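R.Ecl18kI (Enterobacter cloacae, PDB 2GB7) is a type II restriction endonuclease that recognises double-stranded 5'-CCNGG-3', flipping nucleotides, and cleaves before the first cytosine. Local coordinates at residues Pro138-Gly143 and Arg297-Ala302; Val166-Ser171 and Val265-Ser270; Lys30-Leu35 and Phe289-Asn294. The protein carries 1 engineered substitution. All coordinates share one frame; numbering follows the deposited sequence.

The three contacts illustrate how the last two helices of a chain, 269-285 and 290-302, can be fastened to parts folded from much earlier sequence. Interactions 1 and 3 share helix 290-302, and their centres lie about 15 Å apart. Interaction 2 sits at the start of helix 269-285, its centre about 13 Å from that of interaction 1 and about 28 Å from that of interaction 3. Interactions 1 and 2 touch directly: Asp140 OD2 is 2.8 Å from Val166 N, a probable hydrogen bond. None of the three reaches the bound DNA, whose nearest atoms are about 9, 14 and 10 Å from the nearest atoms of interactions 1, 2 and 3.

Interaction 1: Pro138-Gly143 and Arg297-Ala302; sequences PVDVQG and RNRLSA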
ATOM      1  N   PRO F 138       6.372  29.555   7.087  1.00 12.60           N
ATOM      2  CA  PRO F 138       7.647  29.010   6.580  1.00 13.07           C
ATOM      3  C   PRO F 138       7.678  27.514   6.693  1.00 12.56           C
ATOM      4  O   PRO F 138       7.508  26.995   7.787  1.00 12.22           O
ATOM      5  CB  PRO F 138       8.687  29.608   7.527  1.00 13.77           C
ATOM      6  CG  PRO F 138       7.937  29.921   8.809  1.00 13.33           C
ATOM      7  CD  PRO F 138       6.521  30.277   8.356  1.00 14.18           C
ATOM      8  N   VAL F 139       7.885  26.846   5.559  1.00 12.89           N
ATOM      9  CA  VAL F 139       8.062  25.406   5.517  1.00 13.15           C
ATOM     10  C   VAL F 139       9.154  25.028   4.534  1.00 14.86           C
ATOM     11  O   VAL F 139       9.381  25.699   3.503  1.00 15.02           O
ATOM     12  CB  VAL F 139       6.779  24.627   5.139  1.00 13.06           C
ATOM     13  CG1 VAL F 139       5.685  24.826   6.184  1.00 14.43           C
ATOM     14  CG2 VAL F 139       6.293  25.015   3.697  1.00 12.88           C
ATOM     15  N   ASP F 140       9.854  23.965   4.890  1.00 15.30           N
ATOM     16  CA  ASP F 140      10.669  23.256   3.942  1.00 15.40           C
ATOM     17  C   ASP F 140       9.880  22.066   3.465  1.00 16.60           C
ATOM     18  O   ASP F 140       9.166  21.417   4.236  1.00 15.75           O
ATOM     19  CB  ASP F 140      11.991  22.790   4.550  1.00 15.54           C
ATOM     20  CG  ASP F 140      13.010  23.915   4.670  1.00 18.28           C
ATOM     21  OD1 ASP F 140      12.722  25.051   4.229  1.00 19.92           O
ATOM     22  OD2 ASP F 140      14.099  23.683   5.247  1.00 20.98           O
ATOM     23  N   VAL F 141      10.033  21.784   2.180  1.00 17.48           N
ATOM     24  CA  VAL F 141       9.340  20.698   1.543  1.00 20.00           C
ATOM     25  C   VAL F 141      10.377  19.598   1.323  1.00 23.56           C
ATOM     26  O   VAL F 141      11.322  19.766   0.554  1.00 23.98           O
ATOM     27  CB  VAL F 141       8.749  21.150   0.198  1.00 19.54           C
ATOM     28  CG1 VAL F 141       8.001  19.995  -0.497  1.00 20.31           C
ATOM     29  CG2 VAL F 141       7.856  22.368   0.405  1.00 17.01           C
ATOM     30  N   GLN F 142      10.221  18.487   2.031  1.00 27.30           N
ATOM     31  CA  GLN F 142      11.191  17.389   1.952  1.00 30.66           C
ATOM     32  C   GLN F 142      11.506  16.883   0.527  1.00 32.02           C
ATOM     33  O   GLN F 142      12.633  16.475   0.249  1.00 32.90           O
ATOM     34  CB  GLN F 142      10.877  16.330   3.012  1.00 31.19           C
ATOM     35  CG  GLN F 142      11.237  16.786   4.432  1.00 34.33           C
ATOM     36  CD  GLN F 142      12.681  16.493   4.821  1.00 37.53           C
ATOM     37  OE1 GLN F 142      13.023  16.515   6.003  1.00 40.69           O
ATOM     38  NE2 GLN F 142      13.534  16.225   3.834  1.00 39.73           N
ATOM     39  N   GLY F 143      10.536  16.919  -0.376  1.00 32.99           N
ATOM     40  CA  GLY F 143      10.807  16.515  -1.754  1.00 34.92           C
ATOM     41  C   GLY F 143      11.609  17.513  -2.580  1.00 35.76           C
ATOM     42  O   GLY F 143      11.819  17.295  -3.780  1.00 36.33           O
ATOM     43  N   ARG F 297      11.623  33.529  -1.962  1.00 12.67           N
ATOM     44  CA  ARG F 297      12.467  34.719  -1.941  1.00 13.90           C
ATOM     45  C   ARG F 297      12.055  35.677  -0.820  1.00 13.70           C
ATOM     46  O   ARG F 297      12.910  36.372  -0.271  1.00 13.96           O
ATOM     47  CB  ARG F 297      12.620  35.351  -3.347  1.00 14.81           C
ATOM     48  CG  ARG F 297      11.402  35.923  -3.963  1.00 19.23           C
ATOM     49  CD  ARG F 297      11.711  36.574  -5.334  1.00 24.99           C
ATOM     50  NE  ARG F 297      12.503  35.720  -6.228  1.00 29.95           N
ATOM     51  CZ  ARG F 297      12.728  35.988  -7.518  1.00 31.94           C
ATOM     52  NH1 ARG F 297      12.223  37.087  -8.071  1.00 32.27           N
ATOM     53  NH2 ARG F 297      13.457  35.163  -8.262  1.00 32.11           N
ATOM     54  N   ASN F 298      10.778  35.674  -0.420  1.00 13.77           N
ATOM     55  CA  ASN F 298      10.379  36.422   0.788  1.00 15.28           C
ATOM     56  C   ASN F 298      11.101  35.886   2.019  1.00 15.40           C
ATOM     57  O   ASN F 298      11.543  36.649   2.881  1.00 16.11           O
ATOM     58  CB  ASN F 298       8.878  36.356   1.040  1.00 15.24           C
ATOM     59  CG  ASN F 298       8.074  37.077  -0.014  1.00 19.07           C
ATOM     60  OD1 ASN F 298       8.541  38.053  -0.621  1.00 23.56           O
ATOM     61  ND2 ASN F 298       6.839  36.616  -0.226  1.00 20.49           N
ATOM     62  N   ARG F 299      11.224  34.566   2.097  1.00 15.38           N
ATOM     63  CA  ARG F 299      11.932  33.977   3.233  1.00 16.01           C
ATOM     64  C   ARG F 299      13.417  34.292   3.207  1.00 16.60           C
ATOM     65  O   ARG F 299      14.003  34.544   4.244  1.00 17.18           O
ATOM     66  CB  ARG F 299      11.685  32.471   3.291  1.00 15.54           C
ATOM     67  CG  ARG F 299      10.257  32.191   3.731  1.00 16.94           C
ATOM     68  CD  ARG F 299       9.884  30.772   3.567  1.00 21.49           C
ATOM     69  NE  ARG F 299      10.754  29.860   4.312  1.00 22.48           N
ATOM     70  CZ  ARG F 299      10.805  28.559   4.054  1.00 23.47           C
ATOM     71  NH1 ARG F 299      10.040  28.067   3.097  1.00 23.92           N
ATOM     72  NH2 ARG F 299      11.600  27.758   4.746  1.00 22.78           N
ATOM     73  N   LEU F 300      14.016  34.252   2.022  1.00 17.57           N
ATOM     74  CA  LEU F 300      15.437  34.580   1.817  1.00 18.57           C
ATOM     75  C   LEU F 300      15.665  36.034   2.238  1.00 19.42           C
ATOM     76  O   LEU F 300      16.596  36.353   2.968  1.00 19.15           O
ATOM     77  CB  LEU F 300      15.776  34.409   0.336  1.00 18.74           C
ATOM     78  CG  LEU F 300      17.094  33.810  -0.138  1.00 21.42           C
ATOM     79  CD1 LEU F 300      17.489  32.577   0.677  1.00 21.81           C
ATOM     80  CD2 LEU F 300      16.963  33.445  -1.608  1.00 20.82           C
ATOM     81  N   SER F 301      14.781  36.908   1.767  1.00 20.57           N
ATOM     82  CA  SER F 301      14.794  38.321   2.115  1.00 23.10           C
ATOM     83  C   SER F 301      14.714  38.549   3.635  1.00 24.14           C
ATOM     84  O   SER F 301      15.428  39.400   4.175  1.00 24.01           O
ATOM     85  CB  SER F 301      13.648  39.020   1.381  1.00 22.74           C
ATOM     86  OG  SER F 301      13.652  40.395   1.638  1.00 26.63           O
ATOM     87  N   ALA F 302      13.872  37.774   4.316  1.00 25.74           N
ATOM     88  CA  ALA F 302      13.743  37.838   5.779  1.00 27.84           C
ATOM     89  C   ALA F 302      15.039  37.546   6.551  1.00 29.42           C
ATOM     90  O   ALA F 302      15.185  37.989   7.694  1.00 29.66           O
ATOM     91  CB  ALA F 302      12.611  36.939   6.262  1.00 27.58           C
TER
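Arg299 places its CG beside its own backbone N and then kinks about the CG-CD bond (chi3 58°), which carries the guanidinium off helix 290-302 and onto Pro138, Val139 and Asp140. Asp140 also holds its CG next to the backbone N, bringing its carboxylate round to the arginine. The last helix of the chain is thereby joined to strand 140-141, an edge strand, within this chain, of the mixed sheet in a domain of the PDDEXK nuclease clan. Charge pairing carries the contact: Arg299 NH2 donates to Asp140 OD1 at 3.0 Å, within a salt bridge. That oxygen is met on its syn side, 32° out of the carboxylate plane, although it lies close to the plane of the guanidinium. The buried carboxylate has further partners, OD1 in Gln282 NE2 and OD2 in Val166 N and Ser278 OG, which would restrict its rotation. Arg299 NH1 donates to the carbonyl of Val139, bent at 137°; the separation to Val139 O, 2.5 Å, is so short that its exact value is doubtful. Over one face of the guanidinium lies the start of the strand segment, with Pro138 CB 3.8 Å from Arg299 NE.

Interaction 2: Val166-Ser171 and Val265-Ser270; sequences VVQYTS and VSYTDS
Gln168 and Tyr267 carry this contact between them, accounting for 38 and 37 Å² of the buried surface. The link is one hydrogen bond: Gln168 NE2 donates a hydrogen bond to Tyr267 OH at 3.1 Å, nearly straight with an N-H...O angle of 164°. The phenol oxygen lies close to the amide plane, so the donor group is well aimed. Amide and ring are turned almost perpendicular to each other, their planes 78° apart. With CG beside the backbone N (chi1 -67°) the CG methylene comes alongside the ring, Gln168 CG 4.0 Å from Tyr267 CE1, and the bend at chi2 turns NE2 toward the phenol oxygen. Apolar packing is thus slight, a single methylene brushing the ring at CE1.

The two residues join the short helix 166-171, which follows sheet strand 161-163 in this PDDEXK-clan domain, to the loop leading into helix 269-285. At the entrance of the longer helix Thr268 is the N-cap residue, its OG1 bonded to Glu271 N. Helix 269-285 also packs on the pair: Ile275 touches both side chains and Glu271 touches Gln168. Val265 CG2 lies over one face of the Tyr267 ring, near its margin. On helix 166-171 the carbonyl of Val166 accepts two hydrogen bonds from Thr170, one from the backbone N and one from the hydroxyl, with Thr170 OG1 2.9 Å from Val166 O; the two donors arrive from opposite faces of the carbonyl plane.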
ATOM      1  N   VAL F 166      14.104  22.560   7.770  1.00 11.54           N
ATOM      2  CA  VAL F 166      14.964  21.446   8.217  1.00 11.96           C
ATOM      3  C   VAL F 166      16.179  21.885   9.054  1.00 11.28           C
ATOM      4  O   VAL F 166      16.544  21.196   9.992  1.00 10.57           O
ATOM      5  CB  VAL F 166      15.409  20.518   7.048  1.00 13.11           C
ATOM      6  CG1 VAL F 166      14.182  19.855   6.440  1.00 14.19           C
ATOM      7  CG2 VAL F 166      16.176  21.289   5.977  1.00 14.90           C
ATOM      8  N   VAL F 167      16.793  23.022   8.728  1.00 11.29           N
ATOM      9  CA  VAL F 167      17.977  23.472   9.486  1.00 11.50           C
ATOM     10  C   VAL F 167      17.605  23.752  10.936  1.00 11.34           C
ATOM     11  O   VAL F 167      18.280  23.293  11.874  1.00 10.99           O
ATOM     12  CB  VAL F 167      18.646  24.688   8.822  1.00 10.85           C
ATOM     13  CG1 VAL F 167      19.754  25.305   9.711  1.00 11.40           C
ATOM     14  CG2 VAL F 167      19.234  24.289   7.497  1.00 11.79           C
ATOM     15  N   GLN F 168      16.520  24.504  11.108  1.00 11.42           N
ATOM     16  CA  GLN F 168      16.038  24.822  12.441  1.00 10.66           C
ATOM     17  C   GLN F 168      15.607  23.567  13.154  1.00 10.10           C
ATOM     18  O   GLN F 168      15.910  23.412  14.327  1.00 10.32           O
ATOM     19  CB  GLN F 168      14.849  25.758  12.379  1.00 10.28           C
ATOM     20  CG  GLN F 168      15.209  27.145  11.846  1.00 12.89           C
ATOM     21  CD  GLN F 168      14.951  27.253  10.337  1.00 15.21           C
ATOM     22  OE1 GLN F 168      15.099  26.283   9.576  1.00 14.27           O
ATOM     23  NE2 GLN F 168      14.554  28.445   9.904  1.00 15.23           N
ATOM     24  N   TYR F 169      14.872  22.695  12.463  1.00  9.30           N
ATOM     25  CA  TYR F 169      14.419  21.443  13.072  1.00 10.20           C
ATOM     26  C   TYR F 169      15.598  20.621  13.622  1.00 10.71           C
ATOM     27  O   TYR F 169      15.560  20.139  14.757  1.00 11.06           O
ATOM     28  CB  TYR F 169      13.574  20.608  12.081  1.00  9.52           C
ATOM     29  CG  TYR F 169      13.025  19.382  12.768  1.00 10.32           C
ATOM     30  CD1 TYR F 169      11.808  19.424  13.427  1.00 10.13           C
ATOM     31  CD2 TYR F 169      13.772  18.194  12.828  1.00 11.12           C
ATOM     32  CE1 TYR F 169      11.314  18.322  14.109  1.00  9.06           C
ATOM     33  CE2 TYR F 169      13.274  17.082  13.491  1.00  9.72           C
ATOM     34  CZ  TYR F 169      12.054  17.171  14.145  1.00 10.00           C
ATOM     35  OH  TYR F 169      11.559  16.080  14.817  1.00 10.53           O
ATOM     36  N   THR F 170      16.657  20.530  12.833  1.00 10.78           N
ATOM     37  CA  THR F 170      17.837  19.734  13.170  1.00 11.42           C
ATOM     38  C   THR F 170      18.540  20.309  14.385  1.00 11.31           C
ATOM     39  O   THR F 170      19.046  19.574  15.234  1.00 13.32           O
ATOM     40  CB  THR F 170      18.761  19.669  11.975  1.00 12.11           C
ATOM     41  OG1 THR F 170      18.079  18.957  10.937  1.00 15.08           O
ATOM     42  CG2 THR F 170      20.104  18.965  12.276  1.00 13.62           C
ATOM     43  N   SER F 171      18.574  21.632  14.458  1.00 10.31           N
ATOM     44  CA  SER F 171      19.141  22.280  15.642  1.00 10.75           C
ATOM     45  C   SER F 171      18.297  21.963  16.884  1.00 10.62           C
ATOM     46  O   SER F 171      18.823  21.505  17.900  1.00 12.10           O
ATOM     47  CB  SER F 171      19.257  23.787  15.438  1.00 10.38           C
ATOM     48  OG  SER F 171      19.930  24.386  16.550  1.00 12.57           O
ATOM     49  N   VAL F 265      13.651  36.016  14.565  1.00 29.37           N
ATOM     50  CA  VAL F 265      14.714  35.229  15.169  1.00 28.85           C
ATOM     51  C   VAL F 265      16.048  35.656  14.551  1.00 28.41           C
ATOM     52  O   VAL F 265      16.190  35.743  13.327  1.00 28.04           O
ATOM     53  CB  VAL F 265      14.436  33.688  15.035  1.00 28.60           C
ATOM     54  CG1 VAL F 265      14.022  33.341  13.631  1.00 29.70           C
ATOM     55  CG2 VAL F 265      15.639  32.844  15.464  1.00 28.52           C
ATOM     56  N   SER F 266      17.014  35.960  15.413  1.00 27.67           N
ATOM     57  CA  SER F 266      18.365  36.232  14.953  1.00 27.43           C
ATOM     58  C   SER F 266      19.161  34.927  14.929  1.00 26.38           C
ATOM     59  O   SER F 266      19.269  34.214  15.937  1.00 26.58           O
ATOM     60  CB  SER F 266      19.047  37.342  15.775  1.00 27.57           C
ATOM     61  OG  SER F 266      18.822  37.195  17.169  1.00 29.72           O
ATOM     62  N   TYR F 267      19.670  34.602  13.749  1.00 24.88           N
ATOM     63  CA  TYR F 267      20.478  33.413  13.563  1.00 23.26           C
ATOM     64  C   TYR F 267      21.951  33.768  13.557  1.00 22.70           C
ATOM     65  O   TYR F 267      22.337  34.862  13.136  1.00 22.50           O
ATOM     66  CB  TYR F 267      20.142  32.735  12.237  1.00 22.33           C
ATOM     67  CG  TYR F 267      18.713  32.252  12.119  1.00 20.92           C
ATOM     68  CD1 TYR F 267      18.292  31.109  12.784  1.00 19.33           C
ATOM     69  CD2 TYR F 267      17.791  32.938  11.333  1.00 18.80           C
ATOM     70  CE1 TYR F 267      16.988  30.661  12.687  1.00 18.83           C
ATOM     71  CE2 TYR F 267      16.474  32.491  11.213  1.00 19.50           C
ATOM     72  CZ  TYR F 267      16.088  31.343  11.898  1.00 19.52           C
ATOM     73  OH  TYR F 267      14.801  30.880  11.807  1.00 18.54           O
ATOM     74  N   THR F 268      22.772  32.830  14.028  1.00 22.71           N
ATOM     75  CA  THR F 268      24.217  32.884  13.812  1.00 22.37           C
ATOM     76  C   THR F 268      24.467  32.905  12.310  1.00 22.40           C
ATOM     77  O   THR F 268      23.607  32.485  11.535  1.00 21.83           O
ATOM     78  CB  THR F 268      24.934  31.639  14.398  1.00 22.74           C
ATOM     79  OG1 THR F 268      24.459  30.446  13.755  1.00 21.69           O
ATOM     80  CG2 THR F 268      24.707  31.536  15.903  1.00 22.88           C
ATOM     81  N   ASP F 269      25.634  33.380  11.897  1.00 22.13           N
ATOM     82  CA  ASP F 269      25.951  33.440  10.472  1.00 22.06           C
ATOM     83  C   ASP F 269      25.965  32.041   9.844  1.00 21.53           C
ATOM     84  O   ASP F 269      25.486  31.852   8.718  1.00 21.42           O
ATOM     85  CB  ASP F 269      27.269  34.194  10.241  1.00 22.47           C
ATOM     86  CG  ASP F 269      27.246  35.614  10.822  1.00 24.19           C
ATOM     87  OD1 ASP F 269      26.188  36.279  10.785  1.00 26.07           O
ATOM     88  OD2 ASP F 269      28.296  36.076  11.313  1.00 27.06           O
ATOM     89  N   SER F 270      26.480  31.067  10.597  1.00 20.86           N
ATOM     90  CA  SER F 270      26.483  29.669  10.198  1.00 20.38           C
ATOM     91  C   SER F 270      25.072  29.132   9.929  1.00 20.09           C
ATOM     92  O   SER F 270      24.815  28.566   8.853  1.00 19.21           O
ATOM     93  CB  SER F 270      27.169  28.818  11.268  1.00 20.60           C
ATOM     94  OG  SER F 270      26.951  27.435  11.041  1.00 23.41           O
TER

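Interaction 3: Lys30-Leu35 and Phe289-Asn294; sequences KTFCDL and FPYVVN
Phe32 and Tyr291 meet as an edge-to-face aromatic pair, the edge of the phenylalanine directed at the face of the tyrosine. Phe32 CE2 stands 3.6 Å above the tyrosine plane and over the ring centre, while Phe32 CZ reaches out toward the phenol end, 3.9 Å from Tyr291 OH. The centroids are 5.0 Å apart and the planes meet at 62°, a T-shape leaning away from the perpendicular. Each residue holds CG opposite its backbone N (chi1 -173° in Phe32), and the rings extend from helices 24-34 and 290-302 to meet between them.

Packing is dense on the inner side. Phe32 is buried, touching Tyr52 of helix 49-77 and Leu130 of helix 102-134, and Val292 rests on the same Leu130. Next to the pair, Phe289, the N-cap residue of helix 290-302, makes edge-to-face pairs with Phe25 and Tyr29, and Tyr29 OH is hydrogen-bonded to Tyr291 N in the first turn. The outer side is looser: Tyr291, unlike Phe32, is partly exposed, the extended chain of Lys30 leads away from the other helix, and Asp34 and Asn294 are exposed.

Across the two segments the contact is therefore apolar, joining helix 24-34 to helix 290-302; it is probably held by dispersion together with the weak electrostatic pull of ring C-H on the pi face, with no formal charge involved.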
ATOM      1  N   LYS F  30      -1.087  24.654 -11.754  1.00 11.30           N
ATOM      2  CA  LYS F  30      -2.000  25.195 -12.771  1.00 12.19           C
ATOM      3  C   LYS F  30      -3.394  25.472 -12.189  1.00 11.61           C
ATOM      4  O   LYS F  30      -3.995  26.553 -12.429  1.00 11.06           O
ATOM      5  CB  LYS F  30      -2.089  24.217 -13.955  1.00 11.97           C
ATOM      6  CG  LYS F  30      -2.893  24.775 -15.118  1.00 15.60           C
ATOM      7  CD  LYS F  30      -2.997  23.705 -16.211  1.00 20.14           C
ATOM      8  CE  LYS F  30      -3.869  24.145 -17.363  1.00 22.42           C
ATOM      9  NZ  LYS F  30      -3.917  23.049 -18.391  1.00 26.65           N
ATOM     10  N   THR F  31      -3.882  24.506 -11.411  1.00 11.91           N
ATOM     11  CA  THR F  31      -5.219  24.545 -10.830  1.00 12.45           C
ATOM     12  C   THR F  31      -5.280  25.642  -9.773  1.00 12.39           C
ATOM     13  O   THR F  31      -6.217  26.430  -9.745  1.00 11.52           O
ATOM     14  CB  THR F  31      -5.592  23.163 -10.268  1.00 13.62           C
ATOM     15  OG1 THR F  31      -5.580  22.227 -11.350  1.00 14.71           O
ATOM     16  CG2 THR F  31      -6.982  23.175  -9.661  1.00 16.25           C
ATOM     17  N   PHE F  32      -4.264  25.686  -8.919  1.00 11.60           N
ATOM     18  CA  PHE F  32      -4.103  26.771  -7.927  1.00 11.04           C
ATOM     19  C   PHE F  32      -4.266  28.161  -8.543  1.00 12.26           C
ATOM     20  O   PHE F  32      -5.029  28.982  -8.044  1.00 12.44           O
ATOM     21  CB  PHE F  32      -2.737  26.639  -7.277  1.00 11.17           C
ATOM     22  CG  PHE F  32      -2.492  27.592  -6.103  1.00  8.84           C
ATOM     23  CD1 PHE F  32      -2.897  27.231  -4.822  1.00  9.31           C
ATOM     24  CD2 PHE F  32      -1.757  28.766  -6.275  1.00 12.02           C
ATOM     25  CE1 PHE F  32      -2.585  28.050  -3.687  1.00 10.34           C
ATOM     26  CE2 PHE F  32      -1.475  29.613  -5.173  1.00  9.99           C
ATOM     27  CZ  PHE F  32      -1.889  29.245  -3.882  1.00 10.26           C
ATOM     28  N   CYS F  33      -3.557  28.408  -9.630  1.00 12.76           N
ATOM     29  CA  CYS F  33      -3.647  29.674 -10.335  1.00 14.41           C
ATOM     30  C   CYS F  33      -4.977  29.855 -11.085  1.00 14.79           C
ATOM     31  O   CYS F  33      -5.540  30.965 -11.071  1.00 15.33           O
ATOM     32  CB  CYS F  33      -2.453  29.821 -11.270  1.00 14.84           C
ATOM     33  SG  CYS F  33      -0.892  29.896 -10.376  1.00 16.46           S
ATOM     34  N   ASP F  34      -5.477  28.783 -11.708  1.00 15.49           N
ATOM     35  CA  ASP F  34      -6.738  28.849 -12.467  1.00 15.99           C
ATOM     36  C   ASP F  34      -7.901  29.228 -11.575  1.00 15.83           C
ATOM     37  O   ASP F  34      -8.801  29.945 -11.994  1.00 16.03           O
ATOM     38  CB  ASP F  34      -7.074  27.519 -13.150  1.00 16.89           C
ATOM     39  CG  ASP F  34      -6.264  27.266 -14.412  1.00 18.56           C
ATOM     40  OD1 ASP F  34      -5.571  28.177 -14.901  1.00 19.95           O
ATOM     41  OD2 ASP F  34      -6.336  26.124 -14.920  1.00 25.27           O
ATOM     42  N   LEU F  35      -7.882  28.747 -10.336  1.00 15.69           N
ATOM     43  CA  LEU F  35      -8.951  29.046  -9.389  1.00 14.66           C
ATOM     44  C   LEU F  35      -8.772  30.364  -8.623  1.00 14.10           C
ATOM     45  O   LEU F  35      -9.609  30.710  -7.779  1.00 14.13           O
ATOM     46  CB  LEU F  35      -9.127  27.876  -8.419  1.00 15.60           C
ATOM     47  CG  LEU F  35      -9.573  26.532  -9.014  1.00 15.40           C
ATOM     48  CD1 LEU F  35      -9.491  25.452  -7.934  1.00 14.80           C
ATOM     49  CD2 LEU F  35     -10.980  26.580  -9.622  1.00 18.25           C
ATOM     50  N   PHE F 289       7.924  27.952 -11.302  1.00 14.32           N
ATOM     51  CA  PHE F 289       6.685  28.258 -10.615  1.00 13.41           C
ATOM     52  C   PHE F 289       6.826  29.569  -9.842  1.00 13.05           C
ATOM     53  O   PHE F 289       7.209  29.556  -8.668  1.00 13.02           O
ATOM     54  CB  PHE F 289       6.325  27.083  -9.714  1.00 13.22           C
ATOM     55  CG  PHE F 289       6.161  25.787 -10.480  1.00 12.86           C
ATOM     56  CD1 PHE F 289       5.045  25.589 -11.271  1.00 14.06           C
ATOM     57  CD2 PHE F 289       7.145  24.808 -10.447  1.00 14.91           C
ATOM     58  CE1 PHE F 289       4.879  24.422 -12.018  1.00 15.14           C
ATOM     59  CE2 PHE F 289       6.998  23.639 -11.183  1.00 15.80           C
ATOM     60  CZ  PHE F 289       5.850  23.445 -11.971  1.00 13.49           C
ATOM     61  N   PRO F 290       6.549  30.697 -10.522  1.00 12.65           N
ATOM     62  CA  PRO F 290       6.731  32.055 -10.013  1.00 12.65           C
ATOM     63  C   PRO F 290       6.163  32.224  -8.625  1.00 11.95           C
ATOM     64  O   PRO F 290       6.803  32.854  -7.763  1.00 12.74           O
ATOM     65  CB  PRO F 290       5.940  32.905 -11.019  1.00 13.20           C
ATOM     66  CG  PRO F 290       6.095  32.181 -12.279  1.00 12.74           C
ATOM     67  CD  PRO F 290       6.038  30.716 -11.908  1.00 13.71           C
ATOM     68  N   TYR F 291       4.964  31.704  -8.391  1.00 11.05           N
ATOM     69  CA  TYR F 291       4.332  31.935  -7.070  1.00 10.62           C
ATOM     70  C   TYR F 291       5.169  31.328  -5.956  1.00 10.56           C
ATOM     71  O   TYR F 291       5.288  31.899  -4.878  1.00 11.84           O
ATOM     72  CB  TYR F 291       2.908  31.378  -7.016  1.00 10.74           C
ATOM     73  CG  TYR F 291       2.182  31.572  -5.682  1.00  9.46           C
ATOM     74  CD1 TYR F 291       1.373  32.694  -5.465  1.00 10.45           C
ATOM     75  CD2 TYR F 291       2.282  30.625  -4.650  1.00 10.26           C
ATOM     76  CE1 TYR F 291       0.673  32.854  -4.264  1.00  8.59           C
ATOM     77  CE2 TYR F 291       1.608  30.801  -3.435  1.00 12.04           C
ATOM     78  CZ  TYR F 291       0.800  31.920  -3.263  1.00 11.15           C
ATOM     79  OH  TYR F 291       0.130  32.093  -2.079  1.00 12.29           O
ATOM     80  N   VAL F 292       5.726  30.155  -6.225  1.00  9.95           N
ATOM     81  CA  VAL F 292       6.487  29.449  -5.222  1.00 10.00           C
ATOM     82  C   VAL F 292       7.865  30.084  -5.048  1.00 10.11           C
ATOM     83  O   VAL F 292       8.356  30.250  -3.923  1.00  9.87           O
ATOM     84  CB  VAL F 292       6.616  27.964  -5.591  1.00 10.19           C
ATOM     85  CG1 VAL F 292       7.466  27.249  -4.560  1.00 11.27           C
ATOM     86  CG2 VAL F 292       5.222  27.321  -5.656  1.00 10.07           C
ATOM     87  N   VAL F 293       8.489  30.447  -6.166  1.00  9.88           N
ATOM     88  CA  VAL F 293       9.756  31.182  -6.112  1.00 10.99           C
ATOM     89  C   VAL F 293       9.578  32.461  -5.292  1.00 10.79           C
ATOM     90  O   VAL F 293      10.403  32.763  -4.449  1.00 10.96           O
ATOM     91  CB  VAL F 293      10.335  31.485  -7.529  1.00 10.94           C
ATOM     92  CG1 VAL F 293      11.574  32.384  -7.440  1.00 11.75           C
ATOM     93  CG2 VAL F 293      10.675  30.202  -8.231  1.00 12.05           C
ATOM     94  N   ASN F 294       8.499  33.199  -5.532  1.00 11.44           N
ATOM     95  CA  ASN F 294       8.330  34.423  -4.785  1.00 12.36           C
ATOM     96  C   ASN F 294       8.151  34.156  -3.289  1.00 12.10           C
ATOM     97  O   ASN F 294       8.675  34.904  -2.467  1.00 11.46           O
ATOM     98  CB  ASN F 294       7.218  35.255  -5.418  1.00 13.84           C
ATOM     99  CG  ASN F 294       7.608  35.696  -6.830  1.00 18.58           C
ATOM    100  OD1 ASN F 294       8.771  35.599  -7.230  1.00 25.64           O
ATOM    101  ND2 ASN F 294       6.624  36.183  -7.586  1.00 24.31           N
TER